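Variant surface glycoprotein MITAT 1.1 (Trypanosoma brucei brucei, PDB 5LY9) forms, as the large N-terminal part of a GPI-anchored protein, the surface coat of the parasite, and antigenically distinct versions let it evade host immunity. Local coordinates at residues A[233-238]-A[248-253]; A[157-162]-A[254-259]. One frame throughout, in Å; residues are numbered along the deposited sequence.

Contact 1 (A[233-238]-A[248-253])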
ATOM      1  N   GLN A 233      -4.842 -19.959  17.566  1.00 24.77           N
ATOM      2  CA  GLN A 233      -5.522 -20.731  16.544  1.00 24.64           C
ATOM      3  C   GLN A 233      -6.900 -20.123  16.284  1.00 25.28           C
ATOM      4  O   GLN A 233      -7.274 -20.048  15.178  1.00 26.76           O
ATOM      5  CB  GLN A 233      -5.571 -22.225  16.916  1.00 25.41           C
ATOM      6  CG  GLN A 233      -4.166 -22.796  17.110  1.00 25.00           C
ATOM      7  CD  GLN A 233      -4.170 -24.253  17.516  1.00 27.42           C
ATOM      8  OE1 GLN A 233      -5.217 -24.829  17.744  1.00 31.13           O
ATOM      9  NE2 GLN A 233      -3.020 -24.812  17.710  1.00 26.38           N
ATOM     10  N   ALA A 234      -7.622 -19.730  17.308  1.00 27.53           N
ATOM     11  CA  ALA A 234      -8.996 -19.201  17.199  1.00 29.87           C
ATOM     12  C   ALA A 234      -8.881 -17.727  17.557  1.00 29.45           C
ATOM     13  O   ALA A 234      -9.003 -17.348  18.729  1.00 29.77           O
ATOM     14  CB  ALA A 234      -9.883 -19.913  18.230  1.00 31.69           C
ATOM     15  N   MET A 235      -8.521 -16.920  16.600  1.00 27.50           N
ATOM     16  CA  MET A 235      -8.346 -15.483  16.886  1.00 26.67           C
ATOM     17  C   MET A 235      -9.706 -14.799  17.159  1.00 27.68           C
ATOM     18  O   MET A 235     -10.731 -15.191  16.612  1.00 29.69           O
ATOM     19  CB  MET A 235      -7.657 -14.847  15.704  1.00 26.14           C
ATOM     20  CG  MET A 235      -6.193 -15.271  15.544  1.00 23.77           C
ATOM     21  SD  MET A 235      -5.153 -14.757  16.926  1.00 23.76           S
ATOM     22  CE  MET A 235      -5.207 -12.961  16.772  1.00 24.21           C
ATOM     23  N   GLY A 236      -9.684 -13.722  17.915  1.00 28.55           N
ATOM     24  CA  GLY A 236     -10.895 -12.931  18.170  1.00 29.69           C
ATOM     25  C   GLY A 236     -10.580 -11.675  18.936  1.00 30.25           C
ATOM     26  O   GLY A 236      -9.384 -11.308  19.118  1.00 28.33           O
ATOM     27  N   ASN A 237     -11.636 -11.044  19.433  1.00 31.49           N
ATOM     28  CA  ASN A 237     -11.510  -9.683  19.978  1.00 33.98           C
ATOM     29  C   ASN A 237     -10.519  -9.557  21.096  1.00 30.92           C
ATOM     30  O   ASN A 237      -9.773  -8.576  21.187  1.00 30.23           O
ATOM     31  CB  ASN A 237     -12.886  -9.084  20.362  1.00 36.23           C
ATOM     32  CG  ASN A 237     -13.718  -8.742  19.150  1.00 41.65           C
ATOM     33  OD1 ASN A 237     -13.216  -8.524  18.077  1.00 42.53           O
ATOM     34  ND2 ASN A 237     -15.037  -8.710  19.322  1.00 47.97           N
ATOM     35  N   GLY A 238     -10.463 -10.556  21.938  1.00 29.89           N
ATOM     36  CA  GLY A 238      -9.555 -10.538  23.053  1.00 31.43           C
ATOM     37  C   GLY A 238      -8.067 -10.429  22.751  1.00 31.29           C
ATOM     38  O   GLY A 238      -7.312  -9.842  23.534  1.00 30.40           O
ATOM     39  N   GLU A 248      -3.898  -7.715  14.635  1.00 19.42           N
ATOM     40  CA  GLU A 248      -3.893  -6.800  13.551  1.00 19.95           C
ATOM     41  C   GLU A 248      -3.536  -7.450  12.206  1.00 18.76           C
ATOM     42  O   GLU A 248      -4.221  -7.228  11.207  1.00 19.74           O
ATOM     43  CB  GLU A 248      -2.952  -5.620  13.838  1.00 19.86           C
ATOM     44  CG  GLU A 248      -2.810  -4.683  12.655  1.00 20.07           C
ATOM     45  CD  GLU A 248      -4.065  -3.891  12.277  1.00 21.67           C
ATOM     46  OE1 GLU A 248      -5.092  -3.919  12.968  1.00 22.45           O
ATOM     47  OE2 GLU A 248      -4.006  -3.208  11.252  1.00 22.17           O
ATOM     48  N   ALA A 249      -2.510  -8.313  12.160  1.00 19.08           N
ATOM     49  CA  ALA A 249      -2.229  -9.045  10.900  1.00 18.65           C
ATOM     50  C   ALA A 249      -3.382  -9.939  10.491  1.00 19.45           C
ATOM     51  O   ALA A 249      -3.688 -10.015   9.325  1.00 18.60           O
ATOM     52  CB  ALA A 249      -0.972  -9.847  10.974  1.00 19.20           C
ATOM     53  N   TRP A 250      -4.018 -10.578  11.459  1.00 19.39           N
ATOM     54  CA  TRP A 250      -5.133 -11.437  11.144  1.00 20.65           C
ATOM     55  C   TRP A 250      -6.334 -10.716  10.561  1.00 21.15           C
ATOM     56  O   TRP A 250      -6.862 -11.096   9.498  1.00 21.47           O
ATOM     57  CB  TRP A 250      -5.502 -12.271  12.376  1.00 21.34           C
ATOM     58  CG  TRP A 250      -6.773 -12.992  12.291  1.00 21.69           C
ATOM     59  CD1 TRP A 250      -7.033 -14.114  11.602  1.00 22.00           C
ATOM     60  CD2 TRP A 250      -7.945 -12.678  13.041  1.00 22.21           C
ATOM     61  NE1 TRP A 250      -8.359 -14.518  11.847  1.00 23.17           N
ATOM     62  CE2 TRP A 250      -8.941 -13.623  12.690  1.00 23.58           C
ATOM     63  CE3 TRP A 250      -8.277 -11.630  13.896  1.00 23.91           C
ATOM     64  CZ2 TRP A 250     -10.254 -13.588  13.225  1.00 25.24           C
ATOM     65  CZ3 TRP A 250      -9.570 -11.596  14.465  1.00 26.53           C
ATOM     66  CH2 TRP A 250     -10.550 -12.555  14.075  1.00 26.17           C
ATOM     67  N   GLU A 251      -6.774  -9.709  11.266  1.00 20.54           N
ATOM     68  CA  GLU A 251      -7.919  -8.895  10.824  1.00 20.15           C
ATOM     69  C   GLU A 251      -7.602  -8.178   9.523  1.00 20.74           C
ATOM     70  O   GLU A 251      -8.424  -8.189   8.588  1.00 20.58           O
ATOM     71  CB  GLU A 251      -8.302  -7.905  11.896  1.00 21.30           C
ATOM     72  CG  GLU A 251      -9.487  -7.061  11.495  1.00 24.32           C
ATOM     73  CD  GLU A 251     -10.041  -6.224  12.624  1.00 25.43           C
ATOM     74  OE1 GLU A 251     -10.810  -6.802  13.461  1.00 27.04           O
ATOM     75  OE2 GLU A 251      -9.674  -5.038  12.690  1.00 26.52           O
ATOM     76  N   ALA A 252      -6.403  -7.605   9.389  1.00 19.75           N
ATOM     77  CA  ALA A 252      -6.095  -6.901   8.164  1.00 20.53           C
ATOM     78  C   ALA A 252      -6.081  -7.872   6.990  1.00 20.41           C
ATOM     79  O   ALA A 252      -6.507  -7.539   5.891  1.00 20.52           O
ATOM     80  CB  ALA A 252      -4.756  -6.215   8.279  1.00 20.87           C
ATOM     81  N   ARG A 253      -5.557  -9.076   7.205  1.00 20.94           N
ATOM     82  CA  ARG A 253      -5.571 -10.008   6.106  1.00 22.12           C
ATOM     83  C   ARG A 253      -6.995 -10.337   5.674  1.00 22.91           C
ATOM     84  O   ARG A 253      -7.316 -10.382   4.472  1.00 24.34           O
ATOM     85  CB  ARG A 253      -4.757 -11.274   6.451  1.00 22.85           C
ATOM     86  CG  ARG A 253      -4.242 -11.932   5.167  1.00 24.30           C
ATOM     87  CD  ARG A 253      -3.479 -13.174   5.379  1.00 26.74           C
ATOM     88  NE  ARG A 253      -2.688 -13.486   4.189  1.00 24.75           N
ATOM     89  CZ  ARG A 253      -2.010 -14.614   4.036  1.00 27.60           C
ATOM     90  NH1 ARG A 253      -2.042 -15.597   4.995  1.00 26.45           N
ATOM     91  NH2 ARG A 253      -1.228 -14.744   2.934  1.00 26.53           N
TER
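Met235 and Trp250 meet in a CH-pi and Met-aromatic contact that ties the loop after strand 228-229 to the short helix 244-254 of this A-type variant surface glycoprotein. The CH-pi part is the closer one: Met235 CB sits over one face of the indole, 3.5 Å from the centroid of the Trp250 six-membered ring and 14° off its normal. The sulfur contributes more distantly, with Met235 SD above the same ring system, 5.5 Å from the centroid of the Trp250 five-membered ring. Methionine suits this place because its unbranched CB methylene can lie flat on the ring, with CG anti to the carbonyl carbon (chi1 -70°), while the polarisable sulfur stands farther off; the broad indole face receives this one side chain, with Gly236 beside it. Trp250 reaches it with CG anti to the backbone N (chi1 168°), which carries the ring off the helix toward the loop.

Polar bonds to other parts of the chain hold both partners. Trp250 NE1 donates to the carbonyl of Gln164 and so probably restrains rotation of the indole, and the backbone of Met235 pairs with Thr165 of the same neighbouring loop. Tyr167 also packs on the methionine side chain.

Backbone contact completes the interface at the far end of the six-membered ring, where Met235 O lies 3.7 Å from Trp250 CH2 and Gly236 N lies 4.1 Å from Trp250 CZ3.

Contact 2 (A[157-162]-A[254-259]); sequences ATRTEL and NREAKA
Arg159 reaches across to Glu256 and Lys258, forming a salt-bridge network that joins the loop before strand 173-174 to the chain leaving helix 244-254, against helices 24-55 and 62-114. Along 157-162, Ala157 and Thr158 come first and anchor the loop: Ala157 N bonds to Glu27 and Thr158 OG1 to Glu20.

Arg159 then carries the whole contact. Beyond the bend at chi2 (-90°) its chain is extended, carrying the guanidinium to Glu256 and Lys258, which come from the opposite direction. Arg159 NH2 donates to Glu256 OE1 over 3.1 Å at 163°, close to the guanidinium plane and into the syn lone pair, although the two flat groups stand nearly perpendicular. Lys258 NZ binds the same Glu256 OE1 at 3.1 Å, nearly along its C-O axis. A water adds a second link, accepting from Arg159 NH1 at 2.9 Å and from Lys258 NZ at 2.9 Å.

Farther on, Thr160 OG1 donates to Glu161 OE2 at 2.8 Å within the loop.

Long, charged side chains suit a contact between backbones too far apart to meet directly. Arg159 NH2 and Lys258 NZ are 3.3 Å apart, a like-charge approach probably offset by the shared carboxylate and by Glu27, which also binds Arg159 NH2. With Ser94 of helix 62-114 holding Glu256 OE2, the buried carboxylate is gripped at both oxygens and is probably stabilised as the anion.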
ATOM      1  N   ALA A 157       0.909 -15.304  -2.235  1.00 25.70           N
ATOM      2  CA  ALA A 157       1.289 -15.836  -0.913  1.00 24.03           C
ATOM      3  C   ALA A 157       0.507 -17.092  -0.544  1.00 24.30           C
ATOM      4  O   ALA A 157      -0.591 -17.399  -1.075  1.00 24.25           O
ATOM      5  CB  ALA A 157       1.031 -14.769   0.088  1.00 22.89           C
ATOM      6  N   THR A 158       1.078 -17.884   0.355  1.00 23.18           N
ATOM      7  CA  THR A 158       0.363 -19.025   0.866  1.00 24.08           C
ATOM      8  C   THR A 158      -0.680 -18.573   1.879  1.00 24.74           C
ATOM      9  O   THR A 158      -0.612 -17.483   2.379  1.00 23.61           O
ATOM     10  CB  THR A 158       1.290 -20.062   1.439  1.00 24.46           C
ATOM     11  OG1 THR A 158       2.075 -19.519   2.522  1.00 24.95           O
ATOM     12  CG2 THR A 158       2.201 -20.608   0.361  1.00 25.57           C
ATOM     13  N   ARG A 159      -1.638 -19.452   2.164  1.00 25.36           N
ATOM     14  CA  ARG A 159      -2.747 -19.153   3.021  1.00 24.65           C
ATOM     15  C   ARG A 159      -2.986 -20.231   4.035  1.00 24.48           C
ATOM     16  O   ARG A 159      -4.110 -20.376   4.562  1.00 22.74           O
ATOM     17  CB  ARG A 159      -3.989 -19.035   2.103  1.00 27.34           C
ATOM     18  CG  ARG A 159      -3.881 -17.808   1.221  1.00 29.19           C
ATOM     19  CD  ARG A 159      -4.505 -16.627   1.900  1.00 30.63           C
ATOM     20  NE  ARG A 159      -4.411 -15.393   1.114  1.00 28.52           N
ATOM     21  CZ  ARG A 159      -4.965 -14.243   1.492  1.00 27.43           C
ATOM     22  NH1 ARG A 159      -5.652 -14.122   2.617  1.00 26.58           N
ATOM     23  NH2 ARG A 159      -4.808 -13.196   0.716  1.00 27.09           N
ATOM     24  N   THR A 160      -1.908 -20.933   4.420  1.00 22.39           N
ATOM     25  CA  THR A 160      -2.048 -21.984   5.396  1.00 22.56           C
ATOM     26  C   THR A 160      -1.675 -21.588   6.768  1.00 22.47           C
ATOM     27  O   THR A 160      -2.118 -22.252   7.751  1.00 22.66           O
ATOM     28  CB  THR A 160      -1.160 -23.210   4.980  1.00 23.19           C
ATOM     29  OG1 THR A 160       0.110 -22.795   4.477  1.00 22.99           O
ATOM     30  CG2 THR A 160      -1.911 -23.972   3.862  1.00 25.25           C
ATOM     31  N   GLU A 161      -0.798 -20.567   6.896  1.00 20.23           N
ATOM     32  CA  GLU A 161      -0.277 -20.254   8.217  1.00 19.91           C
ATOM     33  C   GLU A 161      -1.105 -19.181   8.932  1.00 20.89           C
ATOM     34  O   GLU A 161      -1.171 -19.171  10.178  1.00 20.21           O
ATOM     35  CB  GLU A 161       1.191 -19.879   8.194  1.00 20.98           C
ATOM     36  CG  GLU A 161       2.059 -20.842   7.366  1.00 21.50           C
ATOM     37  CD  GLU A 161       1.842 -22.301   7.764  1.00 21.37           C
ATOM     38  OE1 GLU A 161       1.774 -22.623   8.975  1.00 21.06           O
ATOM     39  OE2 GLU A 161       1.660 -23.113   6.806  1.00 22.96           O
ATOM     40  N   LEU A 162      -1.769 -18.329   8.153  1.00 20.51           N
ATOM     41  CA  LEU A 162      -2.631 -17.285   8.717  1.00 20.84           C
ATOM     42  C   LEU A 162      -3.892 -17.307   7.899  1.00 20.17           C
ATOM     43  O   LEU A 162      -3.900 -16.890   6.731  1.00 20.45           O
ATOM     44  CB  LEU A 162      -1.942 -15.908   8.655  1.00 20.40           C
ATOM     45  CG  LEU A 162      -2.836 -14.705   9.015  1.00 21.12           C
ATOM     46  CD1 LEU A 162      -3.572 -15.010  10.324  1.00 21.11           C
ATOM     47  CD2 LEU A 162      -2.052 -13.376   9.065  1.00 21.67           C
ATOM     48  N   ASN A 254      -7.857 -10.559   6.657  1.00 23.63           N
ATOM     49  CA  ASN A 254      -9.242 -10.885   6.321  1.00 25.20           C
ATOM     50  C   ASN A 254      -9.927  -9.743   5.622  1.00 25.03           C
ATOM     51  O   ASN A 254     -10.861 -10.015   4.805  1.00 26.28           O
ATOM     52  CB  ASN A 254     -10.006 -11.213   7.579  1.00 26.51           C
ATOM     53  CG  ASN A 254      -9.773 -12.595   8.031  1.00 29.85           C
ATOM     54  OD1 ASN A 254      -9.402 -13.460   7.220  1.00 34.34           O
ATOM     55  ND2 ASN A 254      -9.979 -12.840   9.336  1.00 30.02           N
ATOM     56  N   ARG A 255      -9.542  -8.509   5.908  1.00 23.50           N
ATOM     57  CA  ARG A 255     -10.211  -7.317   5.310  1.00 24.31           C
ATOM     58  C   ARG A 255      -9.617  -6.750   4.035  1.00 23.41           C
ATOM     59  O   ARG A 255     -10.096  -5.695   3.550  1.00 23.44           O
ATOM     60  CB  ARG A 255     -10.396  -6.210   6.378  1.00 26.86           C
ATOM     61  CG  ARG A 255     -11.339  -6.814   7.388  1.00 32.67           C
ATOM     62  CD  ARG A 255     -11.663  -6.002   8.581  1.00 37.28           C
ATOM     63  NE  ARG A 255     -12.559  -6.795   9.450  1.00 41.68           N
ATOM     64  CZ  ARG A 255     -13.182  -6.293  10.508  1.00 46.37           C
ATOM     65  NH1 ARG A 255     -13.075  -4.999  10.810  1.00 48.14           N
ATOM     66  NH2 ARG A 255     -13.932  -7.081  11.244  1.00 50.08           N
ATOM     67  N   GLU A 256      -8.718  -7.498   3.399  1.00 21.62           N
ATOM     68  CA  GLU A 256      -8.068  -7.025   2.182  1.00 22.70           C
ATOM     69  C   GLU A 256      -9.117  -6.829   1.097  1.00 23.08           C
ATOM     70  O   GLU A 256      -9.945  -7.740   0.794  1.00 22.35           O
ATOM     71  CB  GLU A 256      -7.085  -8.047   1.663  1.00 22.45           C
ATOM     72  CG  GLU A 256      -5.886  -8.191   2.557  1.00 22.62           C
ATOM     73  CD  GLU A 256      -5.013  -9.411   2.276  1.00 23.24           C
ATOM     74  OE1 GLU A 256      -5.476 -10.302   1.599  1.00 23.47           O
ATOM     75  OE2 GLU A 256      -3.849  -9.458   2.793  1.00 22.65           O
ATOM     76  N   ALA A 257      -9.032  -5.671   0.415  1.00 22.23           N
ATOM     77  CA  ALA A 257      -9.796  -5.454  -0.851  1.00 23.55           C
ATOM     78  C   ALA A 257      -9.214  -6.357  -1.942  1.00 23.71           C
ATOM     79  O   ALA A 257      -8.004  -6.478  -2.057  1.00 24.81           O
ATOM     80  CB  ALA A 257      -9.690  -3.998  -1.303  1.00 23.89           C
ATOM     81  N   LYS A 258     -10.087  -6.892  -2.771  1.00 22.03           N
ATOM     82  CA  LYS A 258      -9.743  -7.760  -3.855  1.00 22.53           C
ATOM     83  C   LYS A 258     -10.275  -7.221  -5.152  1.00 22.14           C
ATOM     84  O   LYS A 258     -11.365  -6.613  -5.216  1.00 22.39           O
ATOM     85  CB  LYS A 258     -10.363  -9.122  -3.656  1.00 23.76           C
ATOM     86  CG  LYS A 258     -10.209  -9.829  -2.283  1.00 24.31           C
ATOM     87  CD  LYS A 258      -8.849 -10.383  -2.080  1.00 24.77           C
ATOM     88  CE  LYS A 258      -8.721 -10.910  -0.660  1.00 25.92           C
ATOM     89  NZ  LYS A 258      -7.373 -11.539  -0.468  1.00 27.45           N
ATOM     90  N   ALA A 259      -9.540  -7.479  -6.209  1.00 21.76           N
ATOM     91  CA  ALA A 259      -9.930  -7.072  -7.526  1.00 22.00           C
ATOM     92  C   ALA A 259     -11.266  -7.649  -7.955  1.00 22.92           C
ATOM     93  O   ALA A 259     -12.056  -6.984  -8.670  1.00 24.22           O
ATOM     94  CB  ALA A 259      -8.829  -7.459  -8.513  1.00 22.04           C
TER
HETATM   95  O   HOH W   1      -7.676 -12.117   2.372  1.00 26.73           O

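In the fold
Both contacts hold the region around helix 244-254, with contact 1 on the helix and contact 2 on the chain running out of its end. Their centres are 12 Å apart. Contact 1 is a surface contact of an apolar kind, made by a ring and a thioether, about 16 Å from the centre of the chain; contact 2, about 6 Å from that centre, is partly buried and ionic. The second segments of both lean on helix 62-114, while contact 2 also meets helices 8-21 and 24-55. Arg253 joins them: it lies on 248-253, and its NH2 probably hydrogen-bonds to Thr158 O at 2.9 Å, while Glu20 pairs with its NH1. In sequence, contact 1 falls within the long excursion that contact 2 brackets.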